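PDB 6SWI: Two-component response regulator from Geobacillus stearothermophilus, which probably binds DNA through a C-terminal helix-turn-helix domain to regulate transcription of genes for arabinan utilization. Local coordinates for residues 50-53 against 54-58; 63-66 against 67-71. One frame throughout, in Å; residues are numbered along the deposited sequence.

Contact 1. Residues 50-53 against 54-58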
# COMPACT_ATOMS: atom_id res chain seq x y z
N SER A 50 3.52 -11.66 6.77
CA SER A 50 4.52 -11.93 5.75
C SER A 50 4.92 -10.65 5.03
O SER A 50 4.19 -9.65 5.03
CB SER A 50 3.96 -12.91 4.72
OG SER A 50 2.99 -12.26 3.95
N PHE A 51 6.07 -10.70 4.37
CA PHE A 51 6.52 -9.59 3.54
C PHE A 51 5.45 -9.16 2.55
O PHE A 51 5.13 -7.97 2.44
CB PHE A 51 7.81 -9.98 2.81
CG PHE A 51 8.36 -8.91 1.91
CD1 PHE A 51 7.88 -8.75 0.62
CD2 PHE A 51 9.37 -8.07 2.35
CE1 PHE A 51 8.39 -7.76 -0.21
CE2 PHE A 51 9.88 -7.09 1.53
CZ PHE A 51 9.39 -6.93 0.25
N ILE A 52 4.88 -10.11 1.80
CA ILE A 52 3.91 -9.74 0.77
C ILE A 52 2.68 -9.09 1.38
O ILE A 52 2.12 -8.13 0.83
CB ILE A 52 3.56 -10.96 -0.11
CG1 ILE A 52 2.65 -10.53 -1.26
CG2 ILE A 52 2.92 -12.07 0.70
CD1 ILE A 52 3.29 -9.50 -2.15
N HIS A 53 2.22 -9.60 2.53
CA HIS A 53 1.04 -9.00 3.14
C HIS A 53 1.35 -7.61 3.67
O HIS A 53 0.54 -6.69 3.55
CB HIS A 53 0.48 -9.90 4.23
CG HIS A 53 -0.10 -11.19 3.72
ND1 HIS A 53 -0.64 -11.34 2.46
CD2 HIS A 53 -0.22 -12.40 4.32
CE1 HIS A 53 -1.06 -12.58 2.30
NE2 HIS A 53 -0.82 -13.24 3.42
N LEU A 54 2.54 -7.42 4.27
CA LEU A 54 2.94 -6.10 4.74
C LEU A 54 3.03 -5.12 3.57
O LEU A 54 2.50 -4.00 3.63
CB LEU A 54 4.30 -6.22 5.42
CG LEU A 54 5.01 -4.92 5.79
CD1 LEU A 54 4.18 -4.14 6.80
CD2 LEU A 54 6.40 -5.19 6.32
N LEU A 55 3.70 -5.52 2.50
CA LEU A 55 3.84 -4.64 1.34
C LEU A 55 2.47 -4.32 0.75
O LEU A 55 2.19 -3.16 0.39
CB LEU A 55 4.72 -5.34 0.31
CG LEU A 55 4.92 -4.65 -1.04
CD1 LEU A 55 5.48 -3.24 -0.86
CD2 LEU A 55 5.81 -5.49 -1.92
N THR A 56 1.62 -5.33 0.62
CA THR A 56 0.29 -5.10 0.06
C THR A 56 -0.51 -4.15 0.94
O THR A 56 -1.20 -3.25 0.43
CB THR A 56 -0.44 -6.43 -0.14
OG1 THR A 56 0.33 -7.26 -1.02
CG2 THR A 56 -1.83 -6.22 -0.73
N LYS A 57 -0.43 -4.32 2.26
CA LYS A 57 -1.17 -3.44 3.15
C LYS A 57 -0.71 -1.99 2.99
O LYS A 57 -1.55 -1.08 2.91
CB LYS A 57 -1.01 -3.89 4.60
CG LYS A 57 -1.80 -3.02 5.56
CD LYS A 57 -1.91 -3.68 6.92
CE LYS A 57 -0.54 -3.96 7.50
NZ LYS A 57 -0.65 -4.63 8.81
N ILE A 58 0.60 -1.76 2.93
CA ILE A 58 1.11 -0.40 2.75
C ILE A 58 0.62 0.18 1.43
O ILE A 58 0.19 1.34 1.36
CB ILE A 58 2.65 -0.40 2.84
CG1 ILE A 58 3.10 -0.68 4.27
CG2 ILE A 58 3.20 0.92 2.33
CD1 ILE A 58 4.56 -1.05 4.38
O HOH W 1 -1.10 -9.95 -0.56
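Phe51 lays one corner of its ring against a methyl of Leu55, one turn further along the same helix, with Phe51 CE1 3.8 Å from Leu55 CD2. The two side chains run alongside each other and point the same way, because both leave the backbone with CG anti to N (chi1 179° in Phe51, 176° in Leu55). The methyl reaches the ring obliquely. Ile14 of helix 5-17 packs on both residues, while Leu25 and Val28 of helix 25-32 meet Phe51, which makes this the buried side of the helix.

The neighbouring, more exposed flank carries a polar exchange. Ile52 O is gripped twice by Thr56: Thr56 N donates from 2.9 Å and Thr56 OG1 from 2.7 Å, the two arriving from opposite faces of the carbonyl plane. Thr56 OG1 owes this reach to its chi1 of -59°, which sets it anti to its own carbonyl carbon and beside its own N. The hydroxyl spends its proton on Ile52 O, and Thr56 OG1 accepts from a water O at 3.1 Å, which lies in the ring plane at the edge of His53 and has a weak, longer link to ND1. A valine in place of Thr56 would probably leave Ile52 O with the backbone N alone and the water without its acceptor here.

At the start of the helix Ser50 OG accepts from His53 N at 3.1 Å, while Ser50 O accepts from Leu54 N at 2.9 Å. The Ser50 cap is a typical helix N-cap, and the division into a buried Phe51/Leu55 side and a more exposed Ile52/Thr56 side is that of an amphipathic helix, here the start of helix 51-69, consistent with the linker helix of AraC-type DNA-binding domains.

Contact 2. Residues 63-66 against 67-71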
# COMPACT_ATOMS: atom_id res chain seq x y z
N ALA A 63 -3.09 3.71 -1.58
CA ALA A 63 -4.09 3.85 -2.63
C ALA A 63 -5.36 4.47 -2.09
O ALA A 63 -5.97 5.32 -2.73
CB ALA A 63 -4.40 2.48 -3.25
N ALA A 64 -5.80 4.03 -0.91
CA ALA A 64 -6.98 4.60 -0.29
C ALA A 64 -6.80 6.09 -0.07
O ALA A 64 -7.71 6.89 -0.33
CB ALA A 64 -7.27 3.88 1.02
N GLU A 65 -5.62 6.50 0.40
CA GLU A 65 -5.34 7.92 0.59
C GLU A 65 -5.47 8.68 -0.73
O GLU A 65 -6.11 9.73 -0.78
CB GLU A 65 -3.94 8.07 1.16
CG GLU A 65 -3.46 9.49 1.27
CD GLU A 65 -2.01 9.54 1.67
OE1 GLU A 65 -1.18 9.90 0.82
OE2 GLU A 65 -1.71 9.18 2.83
N LEU A 66 -4.87 8.15 -1.80
CA LEU A 66 -4.94 8.82 -3.09
C LEU A 66 -6.36 8.86 -3.64
O LEU A 66 -6.74 9.84 -4.30
CB LEU A 66 -4.00 8.14 -4.09
CG LEU A 66 -2.51 8.29 -3.80
CD1 LEU A 66 -1.71 7.35 -4.68
CD2 LEU A 66 -2.06 9.71 -4.00
N LEU A 67 -7.15 7.83 -3.38
CA LEU A 67 -8.53 7.83 -3.85
C LEU A 67 -9.33 8.95 -3.21
O LEU A 67 -10.22 9.52 -3.86
CB LEU A 67 -9.20 6.48 -3.55
CG LEU A 67 -8.75 5.33 -4.45
CD1 LEU A 67 -9.17 4.00 -3.88
CD2 LEU A 67 -9.32 5.48 -5.86
N LEU A 68 -9.04 9.28 -1.96
CA LEU A 68 -9.84 10.28 -1.26
C LEU A 68 -9.27 11.68 -1.38
O LEU A 68 -10.04 12.65 -1.30
CB LEU A 68 -9.95 9.91 0.22
CG LEU A 68 -10.60 8.55 0.44
CD1 LEU A 68 -10.88 8.31 1.91
CD2 LEU A 68 -11.87 8.36 -0.40
N SER A 69 -7.97 11.83 -1.56
CA SER A 69 -7.33 13.13 -1.52
C SER A 69 -6.90 13.63 -2.88
O SER A 69 -6.29 14.70 -2.97
CB SER A 69 -6.12 13.10 -0.59
OG SER A 69 -5.11 12.29 -1.16
N THR A 70 -7.19 12.90 -3.94
CA THR A 70 -6.93 13.34 -5.30
C THR A 70 -8.07 12.87 -6.17
O THR A 70 -8.88 12.01 -5.79
CB THR A 70 -5.64 12.74 -5.91
OG1 THR A 70 -5.90 11.40 -6.35
CG2 THR A 70 -4.47 12.77 -4.94
N GLU A 71 -8.12 13.41 -7.39
CA GLU A 71 -9.04 12.96 -8.41
C GLU A 71 -8.33 12.14 -9.48
O GLU A 71 -8.81 12.04 -10.61
CB GLU A 71 -9.83 14.13 -8.99
CG GLU A 71 -10.72 14.79 -7.93
CD GLU A 71 -11.41 16.06 -8.39
OE1 GLU A 71 -10.98 16.65 -9.40
OE2 GLU A 71 -12.39 16.46 -7.73
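Thr70 closes back on Leu66 at the end of helix 51-69, and each atom of its side chain finds something there. Thr70 CB lies 3.5 Å from Leu66 O. From CB, the hydroxyl turns in, and Thr70 OG1 donates to Leu66 O at 2.7 Å, tilted 28° from the carbonyl plane; it also takes part in a hydrogen bond with Leu72 N, just beyond the turn. The other branch runs alongside the leucine, Thr70 CG2 meeting Leu66 CD2 at 4.0 Å. Thr70 N adds a weak bond to Leu66 O, so the hydroxyl is the firmer hold.

Ser69 treats Glu65 O in a similar way. In the conformer given, a chi1 of 68° sets OG between its own N and carbonyl carbon, and Ser69 OG donates to Glu65 O at 2.8 Å from above the carbonyl plane, while Ser69 N donates to Glu65 O as well. The Glu65 carboxylate is engaged separately, through a salt bridge from OE1 to Lys62. Leu67, on the buried side, packs against Phe93, Ile77 and Tyr104.

As the regular backbone pattern weakens, the Thr70 hydroxyl, and probably that of Ser69, thus supplements the amides on the last carbonyls, implying that side-chain chemistry shares in finishing the helix.

Contacts 1 and 2 occupy the two ends of one long element, helix 51-69, and follow in series along the chain: residues 50-58 open the helix and residues 63-71 close it. Their centres lie about 19 Å apart and their nearest atoms about 5 Å, without touching. Each end faces a different set of neighbours. Around contact 1 stand helices 5-17, 25-32 and 36-47; around contact 2 stand helices 74-80, 86-97 and 101-108. The helix therefore bridges two helical clusters within a single helix-turn-helix domain, an arrangement consistent with the AraC-type fold, in which a long linker helix joins two helix-turn-helix units.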